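Side-chain contacts in B-type flagellar hook-associated protein 2 (Pseudomonas aeruginosa, PDB 5FHY), which caps the tip of the growing bacterial flagellar filament, preventing flagellin from leaking out and helping it polymerise, and is essential for motility: residues I69-T74 against K100-S105; P77-D82 against R92-Q97; T107-N112 against R116-S121. All blocks are in the same frame, centred on the assembly; numbering follows the deposited sequence.

Contact 1 of 3, residues I69-T74 against K100-S105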
loop_
_atom_site.group_PDB
_atom_site.type_symbol
_atom_site.label_atom_id
_atom_site.label_comp_id
_atom_site.label_asym_id
_atom_site.label_seq_id
_atom_site.Cartn_x
_atom_site.Cartn_y
_atom_site.Cartn_z
ATOM N N ILE B 69 29.903 -39.786 48.075
ATOM C CA ILE B 69 30.257 -39.043 46.877
ATOM C C ILE B 69 30.700 -37.642 47.266
ATOM O O ILE B 69 30.044 -36.978 48.062
ATOM C CB ILE B 69 29.071 -38.969 45.891
ATOM C CG1 ILE B 69 28.634 -40.375 45.471
ATOM C CG2 ILE B 69 29.428 -38.125 44.677
ATOM C CD1 ILE B 69 27.383 -40.392 44.615
ATOM N N SER B 70 31.833 -37.204 46.734
ATOM C CA SER B 70 32.317 -35.864 47.026
ATOM C C SER B 70 32.872 -35.209 45.773
ATOM O O SER B 70 33.265 -35.887 44.828
ATOM C CB SER B 70 33.389 -35.903 48.119
ATOM O OG SER B 70 34.357 -36.904 47.848
ATOM N N VAL B 71 32.891 -33.883 45.770
ATOM C CA VAL B 71 33.528 -33.127 44.703
ATOM C C VAL B 71 34.441 -32.080 45.345
ATOM O O VAL B 71 34.004 -30.996 45.729
ATOM C CB VAL B 71 32.474 -32.480 43.756
ATOM C CG1 VAL B 71 31.317 -31.874 44.549
ATOM C CG2 VAL B 71 33.120 -31.466 42.808
ATOM N N GLY B 72 35.714 -32.428 45.492
ATOM C CA GLY B 72 36.659 -31.549 46.155
ATOM C C GLY B 72 36.389 -31.424 47.643
ATOM O O GLY B 72 36.292 -32.419 48.362
ATOM N N ASP B 73 36.298 -30.179 48.098
ATOM C CA ASP B 73 35.853 -29.830 49.446
ATOM C C ASP B 73 34.534 -30.525 49.780
ATOM O O ASP B 73 34.454 -31.317 50.720
ATOM C CB ASP B 73 35.730 -28.291 49.540
ATOM C CG ASP B 73 34.981 -27.786 50.786
ATOM O OD1 ASP B 73 34.134 -28.479 51.386
ATOM O OD2 ASP B 73 35.239 -26.625 51.163
ATOM N N THR B 74 33.504 -30.220 48.999
ATOM C CA THR B 74 32.139 -30.604 49.335
ATOM C C THR B 74 31.933 -32.112 49.409
ATOM O O THR B 74 32.398 -32.853 48.546
ATOM C CB THR B 74 31.147 -30.035 48.312
ATOM O OG1 THR B 74 31.412 -28.642 48.116
ATOM C CG2 THR B 74 29.716 -30.214 48.798
ATOM N N LYS B 100 21.560 -32.386 44.986
ATOM C CA LYS B 100 20.938 -31.138 44.538
ATOM C C LYS B 100 21.707 -29.932 45.049
ATOM O O LYS B 100 21.680 -28.856 44.454
ATOM C CB LYS B 100 19.494 -31.045 45.022
ATOM C CG LYS B 100 18.844 -32.372 45.268
ATOM C CD LYS B 100 17.953 -32.312 46.491
ATOM C CE LYS B 100 18.765 -31.956 47.730
ATOM N NZ LYS B 100 19.925 -32.884 47.888
ATOM N N GLU B 101 22.373 -30.130 46.178
ATOM C CA GLU B 101 23.077 -29.072 46.882
ATOM C C GLU B 101 24.343 -28.622 46.162
ATOM O O GLU B 101 24.569 -27.429 45.963
ATOM C CB GLU B 101 23.434 -29.556 48.288
ATOM C CG GLU B 101 24.026 -30.974 48.328
ATOM C CD GLU B 101 22.983 -32.078 48.421
ATOM O OE1 GLU B 101 22.055 -32.097 47.583
ATOM O OE2 GLU B 101 23.096 -32.930 49.326
ATOM N N ALA B 102 25.167 -29.593 45.782
ATOM C CA ALA B 102 26.491 -29.329 45.231
ATOM C C ALA B 102 26.463 -29.214 43.712
ATOM O O ALA B 102 27.437 -28.787 43.094
ATOM C CB ALA B 102 27.461 -30.415 45.658
ATOM N N GLY B 103 25.343 -29.597 43.110
ATOM C CA GLY B 103 25.213 -29.535 41.669
ATOM C C GLY B 103 25.691 -30.826 41.043
ATOM O O GLY B 103 26.243 -30.837 39.942
ATOM N N VAL B 104 25.468 -31.926 41.749
ATOM C CA VAL B 104 25.796 -33.235 41.215
ATOM C C VAL B 104 24.529 -33.901 40.720
ATOM O O VAL B 104 23.576 -34.086 41.475
ATOM C CB VAL B 104 26.470 -34.135 42.267
ATOM C CG1 VAL B 104 26.687 -35.541 41.708
ATOM C CG2 VAL B 104 27.783 -33.519 42.734
ATOM N N SER B 105 24.518 -34.246 39.439
ATOM C CA SER B 105 23.376 -34.916 38.844
ATOM C C SER B 105 23.842 -36.251 38.298
ATOM O O SER B 105 25.040 -36.525 38.256
ATOM C CB SER B 105 22.748 -34.065 37.737
ATOM O OG SER B 105 23.595 -33.995 36.601
#

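Contact 2 of 3, residues P77-D82 against R92-Q97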
loop_
_atom_site.group_PDB
_atom_site.type_symbol
_atom_site.label_atom_id
_atom_site.label_comp_id
_atom_site.label_asym_id
_atom_site.label_seq_id
_atom_site.Cartn_x
_atom_site.Cartn_y
_atom_site.Cartn_z
ATOM N N PRO B 77 25.741 -36.195 51.262
ATOM C CA PRO B 77 25.188 -37.108 52.268
ATOM C C PRO B 77 25.550 -38.555 51.957
ATOM O O PRO B 77 25.499 -38.946 50.790
ATOM C CB PRO B 77 23.681 -36.885 52.156
ATOM C CG PRO B 77 23.554 -35.477 51.705
ATOM C CD PRO B 77 24.745 -35.198 50.823
ATOM N N ALA B 78 25.934 -39.322 52.971
ATOM C CA ALA B 78 26.228 -40.733 52.767
ATOM C C ALA B 78 24.981 -41.439 52.251
ATOM O O ALA B 78 23.904 -41.320 52.835
ATOM C CB ALA B 78 26.714 -41.370 54.056
ATOM N N ILE B 79 25.132 -42.179 51.159
ATOM C CA ILE B 79 24.009 -42.903 50.584
ATOM C C ILE B 79 24.019 -44.356 51.026
ATOM O O ILE B 79 24.968 -45.090 50.752
ATOM C CB ILE B 79 24.018 -42.851 49.040
ATOM C CG1 ILE B 79 23.817 -41.420 48.541
ATOM C CG2 ILE B 79 22.943 -43.765 48.469
ATOM C CD1 ILE B 79 23.693 -41.323 47.040
ATOM N N THR B 80 22.947 -44.773 51.688
ATOM C CA THR B 80 22.806 -46.158 52.104
ATOM C C THR B 80 22.085 -46.939 51.019
ATOM O O THR B 80 20.992 -46.569 50.593
ATOM C CB THR B 80 22.029 -46.293 53.432
ATOM O OG1 THR B 80 22.762 -45.657 54.485
ATOM C CG2 THR B 80 21.817 -47.762 53.787
ATOM N N VAL B 81 22.711 -48.017 50.562
ATOM C CA VAL B 81 22.125 -48.837 49.519
ATOM C C VAL B 81 21.410 -49.984 50.209
ATOM O O VAL B 81 22.027 -50.764 50.930
ATOM C CB VAL B 81 23.176 -49.384 48.537
ATOM C CG1 VAL B 81 22.503 -50.223 47.454
ATOM C CG2 VAL B 81 23.973 -48.249 47.924
ATOM N N ASP B 82 20.105 -50.080 49.991
ATOM C CA ASP B 82 19.303 -51.145 50.580
ATOM C C ASP B 82 18.435 -51.794 49.513
ATOM O O ASP B 82 18.697 -51.643 48.323
ATOM C CB ASP B 82 18.442 -50.601 51.728
ATOM C CG ASP B 82 17.647 -49.362 51.338
ATOM O OD1 ASP B 82 17.029 -49.352 50.253
ATOM O OD2 ASP B 82 17.632 -48.396 52.131
ATOM N N ARG B 92 20.493 -43.706 40.579
ATOM C CA ARG B 92 20.247 -42.468 39.841
ATOM C C ARG B 92 19.331 -41.519 40.614
ATOM O O ARG B 92 19.632 -40.334 40.760
ATOM C CB ARG B 92 19.635 -42.769 38.470
ATOM C CG ARG B 92 18.825 -41.616 37.894
ATOM C CD ARG B 92 18.309 -41.913 36.494
ATOM N NE ARG B 92 17.398 -43.055 36.456
ATOM C CZ ARG B 92 16.082 -42.962 36.609
ATOM N NH1 ARG B 92 15.521 -41.786 36.841
ATOM N NH2 ARG B 92 15.330 -44.050 36.554
ATOM N N ASP B 93 18.219 -42.051 41.117
ATOM C CA ASP B 93 17.246 -41.243 41.846
ATOM C C ASP B 93 17.837 -40.699 43.140
ATOM O O ASP B 93 17.564 -39.564 43.526
ATOM C CB ASP B 93 15.987 -42.058 42.157
ATOM C CG ASP B 93 15.216 -42.443 40.911
ATOM O OD1 ASP B 93 15.329 -41.726 39.895
ATOM O OD2 ASP B 93 14.489 -43.457 40.950
ATOM N N ALA B 94 18.648 -41.516 43.808
ATOM C CA ALA B 94 19.232 -41.131 45.087
ATOM C C ALA B 94 20.218 -39.993 44.889
ATOM O O ALA B 94 20.114 -38.947 45.526
ATOM C CB ALA B 94 19.916 -42.315 45.746
ATOM N N ILE B 95 21.171 -40.219 43.989
ATOM C CA ILE B 95 22.220 -39.253 43.691
ATOM C C ILE B 95 21.631 -37.922 43.231
ATOM O O ILE B 95 22.115 -36.856 43.612
ATOM C CB ILE B 95 23.186 -39.783 42.613
ATOM C CG1 ILE B 95 23.919 -41.025 43.115
ATOM C CG2 ILE B 95 24.205 -38.721 42.230
ATOM C CD1 ILE B 95 24.883 -41.603 42.093
ATOM N N ASN B 96 20.578 -37.987 42.418
ATOM C CA ASN B 96 19.936 -36.780 41.908
ATOM C C ASN B 96 19.390 -35.923 43.042
ATOM O O ASN B 96 19.328 -34.698 42.934
ATOM C CB ASN B 96 18.796 -37.138 40.951
ATOM C CG ASN B 96 19.288 -37.562 39.583
ATOM O OD1 ASN B 96 20.310 -37.079 39.095
ATOM N ND2 ASN B 96 18.557 -38.473 38.953
ATOM N N GLN B 97 18.977 -36.580 44.122
ATOM C CA GLN B 97 18.452 -35.878 45.290
ATOM C C GLN B 97 19.471 -35.831 46.430
ATOM O O GLN B 97 19.295 -35.093 47.397
ATOM C CB GLN B 97 17.126 -36.489 45.747
ATOM C CG GLN B 97 16.064 -36.439 44.649
ATOM C CD GLN B 97 14.642 -36.418 45.181
ATOM O OE1 GLN B 97 14.310 -35.627 46.067
ATOM N NE2 GLN B 97 13.788 -37.267 44.624
#

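Contact 3 of 3, residues T107-N112 against R116-S121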
loop_
_atom_site.group_PDB
_atom_site.type_symbol
_atom_site.label_atom_id
_atom_site.label_comp_id
_atom_site.label_asym_id
_atom_site.label_seq_id
_atom_site.Cartn_x
_atom_site.Cartn_y
_atom_site.Cartn_z
ATOM N N THR B 107 22.740 -39.812 35.511
ATOM C CA THR B 107 21.894 -40.455 34.520
ATOM C C THR B 107 22.449 -41.833 34.200
ATOM O O THR B 107 23.459 -42.248 34.767
ATOM C CB THR B 107 21.803 -39.619 33.227
ATOM O OG1 THR B 107 20.757 -40.132 32.391
ATOM C CG2 THR B 107 23.121 -39.666 32.466
ATOM N N ILE B 108 21.777 -42.541 33.299
ATOM C CA ILE B 108 22.197 -43.876 32.904
ATOM C C ILE B 108 22.476 -43.859 31.406
ATOM O O ILE B 108 21.732 -43.251 30.637
ATOM C CB ILE B 108 21.129 -44.949 33.237
ATOM C CG1 ILE B 108 20.671 -44.823 34.691
ATOM C CG2 ILE B 108 21.669 -46.350 32.976
ATOM C CD1 ILE B 108 19.804 -45.970 35.157
ATOM N N ILE B 109 23.549 -44.522 30.995
ATOM C CA ILE B 109 23.890 -44.605 29.583
ATOM C C ILE B 109 24.043 -46.067 29.205
ATOM O O ILE B 109 24.774 -46.813 29.852
ATOM C CB ILE B 109 25.184 -43.829 29.237
ATOM C CG1 ILE B 109 24.909 -42.326 29.197
ATOM C CG2 ILE B 109 25.733 -44.262 27.883
ATOM C CD1 ILE B 109 26.103 -41.502 28.744
ATOM N N THR B 110 23.336 -46.468 28.153
ATOM C CA THR B 110 23.316 -47.858 27.730
ATOM C C THR B 110 24.135 -48.031 26.458
ATOM O O THR B 110 23.761 -47.552 25.392
ATOM C CB THR B 110 21.874 -48.356 27.488
ATOM O OG1 THR B 110 21.057 -48.022 28.615
ATOM C CG2 THR B 110 21.850 -49.863 27.277
ATOM N N ASP B 111 25.260 -48.723 26.582
ATOM C CA ASP B 111 26.139 -48.959 25.447
ATOM C C ASP B 111 26.259 -50.457 25.183
ATOM O O ASP B 111 25.419 -51.239 25.627
ATOM C CB ASP B 111 27.518 -48.330 25.685
ATOM C CG ASP B 111 28.239 -48.911 26.893
ATOM O OD1 ASP B 111 27.565 -49.357 27.844
ATOM O OD2 ASP B 111 29.489 -48.917 26.890
ATOM N N ASN B 112 27.294 -50.863 24.457
ATOM C CA ASN B 112 27.453 -52.274 24.117
ATOM C C ASN B 112 27.994 -53.079 25.289
ATOM O O ASN B 112 28.060 -54.307 25.234
ATOM C CB ASN B 112 28.369 -52.441 22.905
ATOM C CG ASN B 112 27.743 -51.921 21.630
ATOM O OD1 ASN B 112 26.521 -51.828 21.518
ATOM N ND2 ASN B 112 28.579 -51.572 20.663
ATOM N N ARG B 116 25.385 -47.919 32.687
ATOM C CA ARG B 116 26.304 -47.398 33.692
ATOM C C ARG B 116 25.818 -46.062 34.222
ATOM O O ARG B 116 25.021 -45.378 33.578
ATOM C CB ARG B 116 27.710 -47.241 33.107
ATOM C CG ARG B 116 27.884 -46.021 32.208
ATOM C CD ARG B 116 29.290 -45.972 31.631
ATOM N NE ARG B 116 29.453 -46.982 30.592
ATOM C CZ ARG B 116 30.615 -47.514 30.234
ATOM N NH1 ARG B 116 31.736 -47.137 30.835
ATOM N NH2 ARG B 116 30.650 -48.429 29.276
ATOM N N LEU B 117 26.306 -45.680 35.395
ATOM C CA LEU B 117 25.932 -44.394 35.966
ATOM C C LEU B 117 26.850 -43.308 35.430
ATOM O O LEU B 117 28.066 -43.484 35.379
ATOM C CB LEU B 117 25.987 -44.439 37.493
ATOM C CG LEU B 117 24.881 -45.230 38.192
ATOM C CD1 LEU B 117 25.289 -45.592 39.614
ATOM C CD2 LEU B 117 23.571 -44.457 38.177
ATOM N N VAL B 118 26.262 -42.188 35.021
ATOM C CA VAL B 118 27.032 -41.059 34.515
ATOM C C VAL B 118 26.740 -39.857 35.403
ATOM O O VAL B 118 25.595 -39.415 35.515
ATOM C CB VAL B 118 26.693 -40.744 33.038
ATOM C CG1 VAL B 118 27.384 -39.456 32.588
ATOM C CG2 VAL B 118 27.095 -41.908 32.139
ATOM N N LEU B 119 27.779 -39.340 36.049
ATOM C CA LEU B 119 27.606 -38.284 37.034
ATOM C C LEU B 119 28.251 -36.980 36.576
ATOM O O LEU B 119 29.344 -36.981 36.009
ATOM C CB LEU B 119 28.175 -38.725 38.386
ATOM C CG LEU B 119 27.440 -39.831 39.158
ATOM C CD1 LEU B 119 27.698 -41.220 38.570
ATOM C CD2 LEU B 119 27.841 -39.795 40.622
ATOM N N SER B 120 27.554 -35.870 36.803
ATOM C CA SER B 120 28.042 -34.557 36.388
ATOM C C SER B 120 28.049 -33.561 37.541
ATOM O O SER B 120 27.188 -33.602 38.417
ATOM C CB SER B 120 27.189 -33.996 35.245
ATOM O OG SER B 120 27.288 -34.795 34.081
ATOM N N SER B 121 29.022 -32.657 37.526
ATOM C CA SER B 121 29.084 -31.582 38.506
ATOM C C SER B 121 29.012 -30.230 37.805
ATOM O O SER B 121 29.391 -30.109 36.645
ATOM C CB SER B 121 30.364 -31.684 39.334
ATOM O OG SER B 121 30.566 -30.508 40.095
#

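Contact 1 of 3, residues I69-T74 against K100-S105
No ring or planar charged group has a face or an edge in the meeting of V71 and T74 with A102 and V104, which is made entirely by methyl groups. It belongs to the Flagellin hook IN motif, in a central fragment of the cap protein. On one side is the tight two-residue turn G72-D73 that links strand 65-71 to strand 74-81; on the other is the bend leading from helix 88-98 into strand 104-111. V71 and T74 flank the turn, joined by a sound bond from V71 N to T74 O (3.0 Å) and a weak one in return. A102 offers its single methyl to the pair of them: T74 CG2 approaches A102 CB to 3.9 Å, the closest contact between the segments, and V71 CG1 meets the same methyl at 4.3 Å. In T74 the methyl lies opposite the backbone N, while OG1 (chi1 -49°) stays beside that N. G103, with positive phi, turns the chain from A102 into V104, whose other methyl, CG1, faces I95 of the helix. V71 in turn packs against S121. V71 CG1 also meets V104 CG2 at the same 4.3 Å.

Contact 2 of 3, residues P77-D82 against R92-Q97
Beside the packing of I79 on A94 and I95, the shortest sound polar bond is a helical one, N96 N to R92 O at 3.0 Å. It marks a regular turn of helix 88-98, the helix of the Flagellin hook IN motif, which lies against the hairpin of strands 65-71 and 74-81. The contact itself is apolar and rests on one side chain of the strand. I79 points at the helix and ends in a methyl that does all the touching: CD1 approaches A94 CB to 4.1 Å. It also meets I95 on its CG1 methylene, and lies 4.1 Å from I95 N, so part of what it covers is the helix backbone between the two residues. The chain of I79 is extended (chi2 -175°), which carries CD1 as far from CA as the side chain allows. I95 is also extended, but the two isoleucines run at about a right angle, and the strand residue meets the flank of the helix residue. The far end of I95, CD1, packs instead on I69 and L119 of strands 65-71 and 114-121, which lie in different sheets.

M91 and A98 complete the helical surface against I79. Beyond it, D82 OD1 accepts the N-H of S84 in an Asx turn where the strand ends, N96 OD1 takes A106 N, and R92 forms a salt bridge with D194 of the second subunit. Between the two segments the closest approach is a carbon contact, I79 CD1 to I95 CG1 at 3.9 Å.

Contact 3 of 3, residues T107-N112 against R116-S121
Strands 107-111 and 116-121 form the two arms of a twisted antiparallel beta hairpin, their local axes 4.7 Å apart at closest approach and their directions 133° from each other. T107 with V118 and I109 with R116 are hydrogen-bonded pairs, each joined by two backbone bonds, the shortest being V118 N to T107 O at 2.8 Å. Between them I108 and L117 make a non-hydrogen-bonded pair.

T107, I109, R116 and V118 share one face. There T107 lies alongside V118, its CG2 resting 3.8 Å from V118 CB. I109 reaches diagonally along the same face, and I109 CD1 packs 3.6 Å from V118 CG2. This branch of V118 lies beside its own backbone N, leaving CG1 opposite that N.

R116 starts from the cramped rotamer in which CG sits between N and the carbonyl carbon (chi1 77°) and bends again at chi3, which takes the guanidinium across to D111. A salt bridge joins R116 NH2 to D111 OD2 at 2.7 Å, but as a hydrogen bond it is weak and bent, the carboxylate plane standing 69° from that of the guanidinium. NH2 also bonds G161 O, and NH1 makes a weak bond to A163 O; NE is buried by the contact without any partner. The R116 side chain lies about 4 Å from a bound sodium ion, probably that of the site with S159 and A163.

The opposite face, with I108 and L117, is turned to helix 88-98, where they meet R92 and M91. Strand 114-121 continues the sheet to strand 48-50, while strand 104-111, outermost within the chain, and N112 just after it make backbone hydrogen bonds with the second subunit from I108, T110 and N112.

All three contacts fall within the Flagellin hook IN motif, and their chemistry follows their place in it. Contacts 1 and 2 are small and purely apolar, joining the hairpin of strands 65-71 and 74-81 to the chain beyond it: contact 2 through the helix and well buried, contact 1 through the bend after it and only partly so. Contact 3 is buried too, yet it is a strand pairing, built on backbone bonds, with apolar packing and an ion pair on one face. Strand 104-111 serves contacts 1 and 3, and I95 unites the set. All three reach the second subunit: contact 1 slightly at S105, contact 2 by the R92 ion pair, contact 3 most, through backbone bonds.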